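PDB 7KV2: RagB/SusD family nutrient uptake outer membrane protein from Bacteroides thetaiotaomicron, which probably binds beta-glucan at the bacterial cell surface as a SusD-family glycan-binding protein, handing it on for uptake across the outer membrane. Local coordinates for residues A[253-258]-A[430-435]; A[334-339]-A[436-441]; A[424-429]-A[442-447]. One frame throughout, in Å; residues are numbered along the deposited sequence.

Contact 1: A[253-258]-A[430-435]; sequences YDLMPD and NLVHKR. With NA (sodium ion), chain G.
R435 leaves the last turn of helix 425-435 with CG anti to its backbone N (chi1 -177°), then bends at chi2 and chi3, which folds the guanidinium back toward the extended chain of 253-258. L255 points toward the helix, its CG anti to the carbonyl carbon and beside the backbone N (chi1 -66°), and lays CD2 over one face of that guanidinium, 3.8 Å from R435 NH2. The other branch, L255 CD1, rests on the helix backbone 3.5 Å from L431 O and meets L431 CB at 4.1 Å. At the guanidinium edge, R435 NH1 donates to M256 O at 2.9 Å; the oxygen lies in the guanidinium plane and is approached on a lone pair, with an N-H...O angle of 156°. Salt bridges run from R435 NH1 to E272 and from R435 NH2 to E456 of helix 446-456. Replacing R435 by an alanine is likely to leave M256 O without this donor, E272 short of a charge partner, E456 with R338 but without R435, and L255 CD2 without the flat surface beneath it. Two residues before L255, Y253 O binds the sodium ion at 2.4 Å, together with I248, S250 and Y405. The arginine's charge is probably offset by E272 and E456, while M256 O and the L255 methyl help fix the turn of its plane.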
loop_
_atom_site.group_PDB
_atom_site.type_symbol
_atom_site.label_atom_id
_atom_site.label_comp_id
_atom_site.label_asym_id
_atom_site.label_seq_id
_atom_site.Cartn_x
_atom_site.Cartn_y
_atom_site.Cartn_z
ATOM N N TYR A 253 9.366 -16.312 -8.794
ATOM C CA TYR A 253 8.895 -14.916 -8.953
ATOM C C TYR A 253 9.095 -14.517 -10.409
ATOM O O TYR A 253 10.192 -14.738 -10.994
ATOM C CB TYR A 253 9.636 -13.991 -7.977
ATOM C CG TYR A 253 9.327 -14.263 -6.539
ATOM C CD1 TYR A 253 8.053 -14.059 -6.027
ATOM C CD2 TYR A 253 10.316 -14.691 -5.672
ATOM C CE1 TYR A 253 7.769 -14.289 -4.688
ATOM C CE2 TYR A 253 10.041 -14.972 -4.346
ATOM C CZ TYR A 253 8.762 -14.763 -3.849
ATOM O OH TYR A 253 8.509 -14.977 -2.517
ATOM N N ASP A 254 8.072 -13.940 -11.014
ATOM C CA ASP A 254 8.132 -13.565 -12.440
ATOM C C ASP A 254 6.955 -12.645 -12.698
ATOM O O ASP A 254 6.130 -12.495 -11.743
ATOM C CB ASP A 254 8.056 -14.798 -13.350
ATOM C CG ASP A 254 8.726 -14.604 -14.710
ATOM O OD1 ASP A 254 8.949 -13.441 -15.108
ATOM O OD2 ASP A 254 9.006 -15.629 -15.368
ATOM N N LEU A 255 6.863 -12.093 -13.909
ATOM C CA LEU A 255 5.728 -11.214 -14.306
ATOM C C LEU A 255 4.586 -12.083 -14.819
ATOM O O LEU A 255 4.838 -13.034 -15.596
ATOM C CB LEU A 255 6.140 -10.205 -15.382
ATOM C CG LEU A 255 7.168 -9.148 -14.986
ATOM C CD1 LEU A 255 7.540 -8.270 -16.179
ATOM C CD2 LEU A 255 6.685 -8.300 -13.815
ATOM N N MET A 256 3.350 -11.743 -14.437
ATOM C CA MET A 256 2.163 -12.324 -15.093
ATOM C C MET A 256 2.188 -11.810 -16.524
ATOM O O MET A 256 2.465 -10.637 -16.806
ATOM C CB MET A 256 0.861 -11.886 -14.409
ATOM C CG MET A 256 0.802 -12.230 -12.940
ATOM S SD MET A 256 -0.917 -12.236 -12.295
ATOM C CE MET A 256 -1.469 -13.774 -13.058
ATOM N N PRO A 257 1.951 -12.676 -17.529
ATOM C CA PRO A 257 2.055 -12.192 -18.895
ATOM C C PRO A 257 1.021 -11.123 -19.240
ATOM O O PRO A 257 1.302 -10.344 -20.115
ATOM C CB PRO A 257 1.810 -13.457 -19.738
ATOM C CG PRO A 257 2.104 -14.626 -18.831
ATOM C CD PRO A 257 1.825 -14.133 -17.419
ATOM N N ASP A 258 -0.151 -11.142 -18.598
ATOM C CA ASP A 258 -1.258 -10.201 -18.908
ATOM C C ASP A 258 -1.530 -9.322 -17.681
ATOM O O ASP A 258 -1.966 -9.866 -16.653
ATOM C CB ASP A 258 -2.549 -10.913 -19.302
ATOM C CG ASP A 258 -3.592 -9.973 -19.863
ATOM O OD1 ASP A 258 -3.538 -8.749 -19.533
ATOM O OD2 ASP A 258 -4.440 -10.437 -20.681
ATOM N N ASN A 430 12.612 -2.996 -19.467
ATOM C CA ASN A 430 11.804 -3.306 -20.658
ATOM C C ASN A 430 10.999 -4.571 -20.418
ATOM O O ASN A 430 10.001 -4.723 -21.120
ATOM C CB ASN A 430 12.643 -3.259 -21.936
ATOM C CG ASN A 430 12.933 -1.815 -22.285
ATOM O OD1 ASN A 430 12.052 -1.099 -22.775
ATOM N ND2 ASN A 430 14.125 -1.367 -21.957
ATOM N N LEU A 431 11.349 -5.426 -19.448
ATOM C CA LEU A 431 10.475 -6.606 -19.149
ATOM C C LEU A 431 9.113 -6.077 -18.668
ATOM O O LEU A 431 8.060 -6.541 -19.154
ATOM C CB LEU A 431 11.129 -7.489 -18.095
ATOM C CG LEU A 431 12.220 -8.439 -18.596
ATOM C CD1 LEU A 431 12.850 -9.149 -17.420
ATOM C CD2 LEU A 431 11.654 -9.436 -19.580
ATOM N N VAL A 432 9.159 -5.058 -17.837
ATOM C CA VAL A 432 7.953 -4.359 -17.321
ATOM C C VAL A 432 7.249 -3.574 -18.441
ATOM O O VAL A 432 5.988 -3.697 -18.594
ATOM C CB VAL A 432 8.286 -3.457 -16.118
ATOM C CG1 VAL A 432 7.060 -2.680 -15.679
ATOM C CG2 VAL A 432 8.845 -4.275 -14.968
ATOM N N HIS A 433 7.982 -2.741 -19.190
ATOM C CA HIS A 433 7.440 -1.897 -20.283
ATOM C C HIS A 433 6.726 -2.783 -21.308
ATOM O O HIS A 433 5.572 -2.473 -21.737
ATOM C CB HIS A 433 8.628 -1.083 -20.864
ATOM C CG HIS A 433 8.259 0.059 -21.740
ATOM N ND1 HIS A 433 7.912 1.288 -21.225
ATOM C CD2 HIS A 433 8.249 0.177 -23.096
ATOM C CE1 HIS A 433 7.684 2.129 -22.220
ATOM N NE2 HIS A 433 7.862 1.468 -23.395
ATOM N N LYS A 434 7.371 -3.884 -21.679
ATOM C CA LYS A 434 6.854 -4.752 -22.770
ATOM C C LYS A 434 5.751 -5.663 -22.245
ATOM O O LYS A 434 4.882 -5.994 -23.032
ATOM C CB LYS A 434 7.986 -5.515 -23.460
ATOM C CG LYS A 434 8.859 -4.598 -24.303
ATOM C CD LYS A 434 9.555 -5.312 -25.435
ATOM C CE LYS A 434 10.442 -6.410 -24.908
ATOM N NZ LYS A 434 11.519 -6.736 -25.873
ATOM N N ARG A 435 5.733 -5.989 -20.951
ATOM C CA ARG A 435 4.632 -6.809 -20.399
ATOM C C ARG A 435 3.325 -6.032 -20.612
ATOM O O ARG A 435 2.336 -6.668 -20.930
ATOM C CB ARG A 435 4.852 -7.156 -18.926
ATOM C CG ARG A 435 3.766 -8.056 -18.355
ATOM C CD ARG A 435 2.639 -7.231 -17.735
ATOM N NE ARG A 435 3.039 -6.564 -16.498
ATOM C CZ ARG A 435 3.111 -7.099 -15.271
ATOM N NH1 ARG A 435 2.868 -8.376 -15.068
ATOM N NH2 ARG A 435 3.487 -6.350 -14.241
HETATM NA NA NA G . 12.545 -14.516 -11.179
HETATM O O HOH W 1 12.546 -15.523 -13.186
#

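Contact 2: A[334-339]-A[436-441]; sequences NNDTRR and AGLVTE
A436 and G437, where helix 425-435 gives way to a loop, meet the N-terminal end of helix 337-342 in a partly buried contact between a helix end and a helix start. The central bond runs from T337 N to A436 O, 2.7 Å long and nearly straight at 173°, with the donor in the carbonyl plane. D336 CA brings its hydrogen to the same oxygen as a CH...O contact.

The methyl of A436 is held against a side-on ion pair. Its CB sits over one face of the R338 guanidinium, 3.3 Å from R338 NE, and also touches D336 OD1 at 3.4 Å. R338 grips the D336 carboxylate with two nitrogens, NE to OD1 and NH2 to OD2, the latter bond being 2.9 Å. D336 CG is anti to the backbone N (chi1 -165°), a setting that lets OD1 also accept from R338 N and so cap the helix. R338 NH1 makes salt bridges to E452 and E456 of helix 446-456, so the arginine links two helices through three carboxylates. L438 lies against the aspartate, its CD1 3.6 Å from D336 OD2 and its CD2 3.8 Å from D336 CB. At the outer edge, N335 ND2 makes a weak bond to G437 O.

G437 has a positive phi of 93°, where a CB would jam against the carbonyl O of A436 and also run into N335 O. The two helix ends show familiar signals: a Schellman motif closing helix 425-435 at G437, and an aspartate N-cap at D336 opening helix 337-342.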
loop_
_atom_site.group_PDB
_atom_site.type_symbol
_atom_site.label_atom_id
_atom_site.label_comp_id
_atom_site.label_asym_id
_atom_site.label_seq_id
_atom_site.Cartn_x
_atom_site.Cartn_y
_atom_site.Cartn_z
ATOM N N ASN A 334 -2.376 4.032 -26.209
ATOM C CA ASN A 334 -3.583 3.223 -26.551
ATOM C C ASN A 334 -3.360 1.708 -26.393
ATOM O O ASN A 334 -4.336 0.981 -26.138
ATOM C CB ASN A 334 -3.999 3.391 -28.030
ATOM C CG ASN A 334 -4.625 4.732 -28.304
ATOM O OD1 ASN A 334 -5.426 5.224 -27.506
ATOM N ND2 ASN A 334 -4.240 5.338 -29.415
ATOM N N ASN A 335 -2.147 1.240 -26.579
ATOM C CA ASN A 335 -1.831 -0.213 -26.508
ATOM C C ASN A 335 -1.148 -0.556 -25.169
ATOM O O ASN A 335 -0.706 -1.710 -25.032
ATOM C CB ASN A 335 -0.937 -0.626 -27.668
ATOM C CG ASN A 335 0.346 0.165 -27.627
ATOM O OD1 ASN A 335 0.305 1.372 -27.411
ATOM N ND2 ASN A 335 1.461 -0.503 -27.803
ATOM N N ASP A 336 -1.061 0.389 -24.226
ATOM C CA ASP A 336 -0.632 0.081 -22.846
ATOM C C ASP A 336 -1.828 -0.597 -22.153
ATOM O O ASP A 336 -2.882 0.113 -21.885
ATOM C CB ASP A 336 -0.128 1.329 -22.129
ATOM C CG ASP A 336 0.653 1.044 -20.867
ATOM O OD1 ASP A 336 0.270 0.051 -20.137
ATOM O OD2 ASP A 336 1.647 1.784 -20.610
ATOM N N THR A 337 -1.708 -1.888 -21.853
ATOM C CA THR A 337 -2.807 -2.670 -21.211
ATOM C C THR A 337 -3.114 -2.088 -19.812
ATOM O O THR A 337 -4.204 -2.381 -19.256
ATOM C CB THR A 337 -2.481 -4.165 -21.116
ATOM O OG1 THR A 337 -1.295 -4.314 -20.314
ATOM C CG2 THR A 337 -2.343 -4.787 -22.495
ATOM N N ARG A 338 -2.147 -1.394 -19.220
ATOM C CA ARG A 338 -2.322 -0.799 -17.865
ATOM C C ARG A 338 -3.380 0.306 -17.891
ATOM O O ARG A 338 -3.922 0.627 -16.817
ATOM C CB ARG A 338 -1.006 -0.291 -17.308
ATOM C CG ARG A 338 0.020 -1.398 -17.184
ATOM C CD ARG A 338 1.338 -0.863 -16.723
ATOM N NE ARG A 338 1.995 -0.092 -17.797
ATOM C CZ ARG A 338 3.298 0.175 -17.856
ATOM N NH1 ARG A 338 4.128 -0.234 -16.901
ATOM N NH2 ARG A 338 3.767 0.843 -18.910
ATOM N N ARG A 339 -3.637 0.926 -19.037
ATOM C CA ARG A 339 -4.548 2.079 -19.078
ATOM C C ARG A 339 -5.926 1.575 -18.635
ATOM O O ARG A 339 -6.492 2.152 -17.695
ATOM C CB ARG A 339 -4.665 2.700 -20.467
ATOM C CG ARG A 339 -5.543 3.936 -20.476
ATOM C CD ARG A 339 -5.584 4.586 -21.846
ATOM N NE ARG A 339 -6.450 3.775 -22.705
ATOM C CZ ARG A 339 -6.700 4.053 -23.970
ATOM N NH1 ARG A 339 -6.163 5.127 -24.509
ATOM N NH2 ARG A 339 -7.508 3.281 -24.683
ATOM N N ALA A 436 3.366 -4.705 -20.526
ATOM C CA ALA A 436 2.184 -3.822 -20.690
ATOM C C ALA A 436 1.723 -3.677 -22.149
ATOM O O ALA A 436 0.724 -2.963 -22.382
ATOM C CB ALA A 436 2.492 -2.493 -20.074
ATOM N N GLY A 437 2.367 -4.356 -23.102
ATOM C CA GLY A 437 1.964 -4.329 -24.523
ATOM C C GLY A 437 2.703 -3.268 -25.331
ATOM O O GLY A 437 2.318 -3.077 -26.506
ATOM N N LEU A 438 3.707 -2.596 -24.777
ATOM C CA LEU A 438 4.366 -1.448 -25.460
ATOM C C LEU A 438 5.444 -2.044 -26.375
ATOM O O LEU A 438 6.176 -2.973 -25.954
ATOM C CB LEU A 438 4.957 -0.440 -24.466
ATOM C CG LEU A 438 3.925 0.274 -23.585
ATOM C CD1 LEU A 438 4.590 1.170 -22.592
ATOM C CD2 LEU A 438 2.953 1.073 -24.416
ATOM N N VAL A 439 5.517 -1.587 -27.615
ATOM C CA VAL A 439 6.481 -2.218 -28.570
ATOM C C VAL A 439 7.817 -1.473 -28.492
ATOM O O VAL A 439 8.849 -2.116 -28.726
ATOM C CB VAL A 439 5.929 -2.291 -30.001
ATOM C CG1 VAL A 439 4.592 -3.016 -30.052
ATOM C CG2 VAL A 439 5.839 -0.933 -30.651
ATOM N N THR A 440 7.830 -0.177 -28.181
ATOM C CA THR A 440 9.087 0.622 -28.191
ATOM C C THR A 440 9.851 0.359 -26.898
ATOM O O THR A 440 9.286 0.652 -25.827
ATOM C CB THR A 440 8.853 2.131 -28.347
ATOM O OG1 THR A 440 8.163 2.328 -29.571
ATOM C CG2 THR A 440 10.127 2.949 -28.336
ATOM N N GLU A 441 11.106 -0.082 -26.988
ATOM C CA GLU A 441 12.017 -0.213 -25.822
ATOM C C GLU A 441 12.530 1.165 -25.424
ATOM O O GLU A 441 12.575 2.071 -26.291
ATOM C CB GLU A 441 13.131 -1.209 -26.088
ATOM C CG GLU A 441 12.601 -2.620 -26.169
ATOM C CD GLU A 441 13.620 -3.686 -26.524
ATOM O OE1 GLU A 441 14.841 -3.377 -26.485
ATOM O OE2 GLU A 441 13.165 -4.818 -26.858
#

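Contact 3: A[424-429]-A[442-447]; sequences DAKKYL and IEPTLD
K426 NZ and E443 OE2 form a salt bridge of 2.7 Å, the shortest polar link between the start of helix 425-435 and the loop leading into helix 446-456. The lysine is stretched out along its whole length, whereas E443 bends at chi2 (-56°); this curl returns a side chain whose first bond points away from the helix to the ammonium group. OE2 is met on its syn side, from 32° out of the carboxylate plane.

Beneath this charged pair, the P444 ring lies against the first turn of the helix. P444 CB touches A425 CB at 3.8 Å, CG comes within 3.9 Å of K426 N, and CD packs on K426 CB at 4.0 Å, placing successive ring atoms along the helix surface. P444 is the centre of an inverse gamma turn, and T445 follows it as the N-cap of helix 446-456.

Deeper in, L429 points toward the loop one turn further along. Its CD2 meets P444 CA at 3.6 Å and I442 CG1 at 3.9 Å, the leucine and isoleucine side chains crossing at about a right angle. L429 is buried between this loop and helices 405-417 and 446-456, touching L410 of the first and I449 and E452 of the second. I442 O also accepts a probable hydrogen bond from N430 ND2, one turn on from K426.

The contact is therefore layered: A425 and L429 are buried, covered by I442 and P444, and a single lysine-glutamate pair bridges the more exposed side, where solvent would probably weaken its electrostatic pull.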
loop_
_atom_site.group_PDB
_atom_site.type_symbol
_atom_site.label_atom_id
_atom_site.label_comp_id
_atom_site.label_asym_id
_atom_site.label_seq_id
_atom_site.Cartn_x
_atom_site.Cartn_y
_atom_site.Cartn_z
ATOM N N ASP A 424 21.706 -5.854 -15.993
ATOM C CA ASP A 424 21.000 -5.402 -17.206
ATOM C C ASP A 424 19.785 -4.556 -16.793
ATOM O O ASP A 424 18.627 -5.062 -16.874
ATOM C CB ASP A 424 20.684 -6.569 -18.139
ATOM C CG ASP A 424 20.490 -6.115 -19.584
ATOM O OD1 ASP A 424 20.241 -4.906 -19.823
ATOM O OD2 ASP A 424 20.590 -6.982 -20.477
ATOM N N ALA A 425 20.032 -3.283 -16.461
ATOM C CA ALA A 425 18.959 -2.317 -16.124
ATOM C C ALA A 425 18.019 -2.189 -17.312
ATOM O O ALA A 425 16.795 -2.031 -17.089
ATOM C CB ALA A 425 19.507 -0.978 -15.759
ATOM N N LYS A 426 18.559 -2.192 -18.534
ATOM C CA LYS A 426 17.715 -2.012 -19.721
ATOM C C LYS A 426 16.774 -3.211 -19.838
ATOM O O LYS A 426 15.568 -3.004 -20.134
ATOM C CB LYS A 426 18.543 -1.821 -20.984
ATOM C CG LYS A 426 17.668 -1.545 -22.195
ATOM C CD LYS A 426 18.408 -0.993 -23.376
ATOM C CE LYS A 426 17.495 -0.853 -24.574
ATOM N NZ LYS A 426 18.199 -0.165 -25.674
ATOM N N LYS A 427 17.286 -4.424 -19.637
ATOM C CA LYS A 427 16.440 -5.633 -19.767
ATOM C C LYS A 427 15.326 -5.569 -18.704
ATOM O O LYS A 427 14.183 -5.781 -19.053
ATOM C CB LYS A 427 17.246 -6.912 -19.576
ATOM C CG LYS A 427 16.426 -8.192 -19.583
ATOM C CD LYS A 427 17.306 -9.404 -19.730
ATOM C CE LYS A 427 16.818 -10.603 -18.957
ATOM N NZ LYS A 427 17.740 -11.760 -19.116
ATOM N N TYR A 428 15.687 -5.239 -17.481
ATOM C CA TYR A 428 14.763 -5.253 -16.332
ATOM C C TYR A 428 13.645 -4.249 -16.585
ATOM O O TYR A 428 12.498 -4.644 -16.433
ATOM C CB TYR A 428 15.515 -4.990 -15.044
ATOM C CG TYR A 428 16.430 -6.117 -14.647
ATOM C CD1 TYR A 428 16.289 -7.390 -15.159
ATOM C CD2 TYR A 428 17.400 -5.911 -13.697
ATOM C CE1 TYR A 428 17.129 -8.427 -14.758
ATOM C CE2 TYR A 428 18.251 -6.930 -13.303
ATOM C CZ TYR A 428 18.104 -8.194 -13.820
ATOM O OH TYR A 428 18.931 -9.185 -13.374
ATOM N N LEU A 429 13.990 -3.008 -16.954
ATOM C CA LEU A 429 13.020 -1.940 -17.296
ATOM C C LEU A 429 12.080 -2.396 -18.411
ATOM O O LEU A 429 10.850 -2.239 -18.282
ATOM C CB LEU A 429 13.787 -0.674 -17.688
ATOM C CG LEU A 429 12.911 0.462 -18.185
ATOM C CD1 LEU A 429 11.829 0.811 -17.132
ATOM C CD2 LEU A 429 13.773 1.668 -18.493
ATOM N N ILE A 442 12.786 1.355 -24.131
ATOM C CA ILE A 442 13.225 2.656 -23.573
ATOM C C ILE A 442 14.545 2.442 -22.848
ATOM O O ILE A 442 14.811 1.333 -22.353
ATOM C CB ILE A 442 12.124 3.267 -22.684
ATOM C CG1 ILE A 442 11.597 2.270 -21.641
ATOM C CG2 ILE A 442 11.001 3.801 -23.566
ATOM C CD1 ILE A 442 10.697 2.908 -20.604
ATOM N N GLU A 443 15.363 3.487 -22.824
ATOM C CA GLU A 443 16.683 3.468 -22.161
ATOM C C GLU A 443 16.460 3.566 -20.661
ATOM O O GLU A 443 15.565 4.278 -20.214
ATOM C CB GLU A 443 17.562 4.638 -22.651
ATOM C CG GLU A 443 18.054 4.489 -24.087
ATOM C CD GLU A 443 18.826 3.206 -24.382
ATOM O OE1 GLU A 443 19.731 2.870 -23.629
ATOM O OE2 GLU A 443 18.506 2.532 -25.383
ATOM N N PRO A 444 17.305 2.915 -19.840
ATOM C CA PRO A 444 17.171 2.972 -18.387
ATOM C C PRO A 444 17.769 4.244 -17.774
ATOM O O PRO A 444 18.534 4.134 -16.828
ATOM C CB PRO A 444 17.925 1.712 -17.952
ATOM C CG PRO A 444 19.073 1.640 -18.955
ATOM C CD PRO A 444 18.438 2.072 -20.260
ATOM N N THR A 445 17.305 5.411 -18.203
ATOM C CA THR A 445 17.522 6.683 -17.459
ATOM C C THR A 445 16.705 6.649 -16.165
ATOM O O THR A 445 15.688 5.924 -16.127
ATOM C CB THR A 445 17.168 7.916 -18.288
ATOM O OG1 THR A 445 15.758 7.933 -18.513
ATOM C CG2 THR A 445 17.905 7.960 -19.613
ATOM N N LEU A 446 17.119 7.414 -15.162
ATOM C CA LEU A 446 16.364 7.588 -13.900
ATOM C C LEU A 446 14.975 8.105 -14.243
ATOM O O LEU A 446 13.992 7.542 -13.683
ATOM C CB LEU A 446 17.067 8.567 -12.960
ATOM C CG LEU A 446 18.286 8.041 -12.218
ATOM C CD1 LEU A 446 18.705 9.043 -11.150
ATOM C CD2 LEU A 446 18.029 6.682 -11.576
ATOM N N ASP A 447 14.865 9.113 -15.113
ATOM C CA ASP A 447 13.523 9.679 -15.439
ATOM C C ASP A 447 12.634 8.584 -16.042
ATOM O O ASP A 447 11.447 8.510 -15.676
ATOM C CB ASP A 447 13.605 10.896 -16.361
ATOM C CG ASP A 447 14.129 12.115 -15.617
ATOM O OD1 ASP A 447 14.304 12.028 -14.394
ATOM O OD2 ASP A 447 14.400 13.102 -16.265
#

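Overall arrangement
All three contacts cluster about helix 425-435 and the loop that follows it, on one side of the chain's centre. Contact 3 uses the start of the helix, contact 1 its last turns and contact 2 the loop just after it. The centres of contacts 1 and 2 lie about 11 Å apart, and contact 3 is centred about 14 Å from contact 1 and 16 Å from contact 2. Along the chain the order is 253-258, 334-339, then the continuous run 424-447. K434 joins contacts 1 and 2 through a salt bridge to E441. Helix 425-435, the loop that runs back along it and helix 446-456 together gather the loop beyond the sodium site and helix 337-342 within the largely helical SusD-type fold.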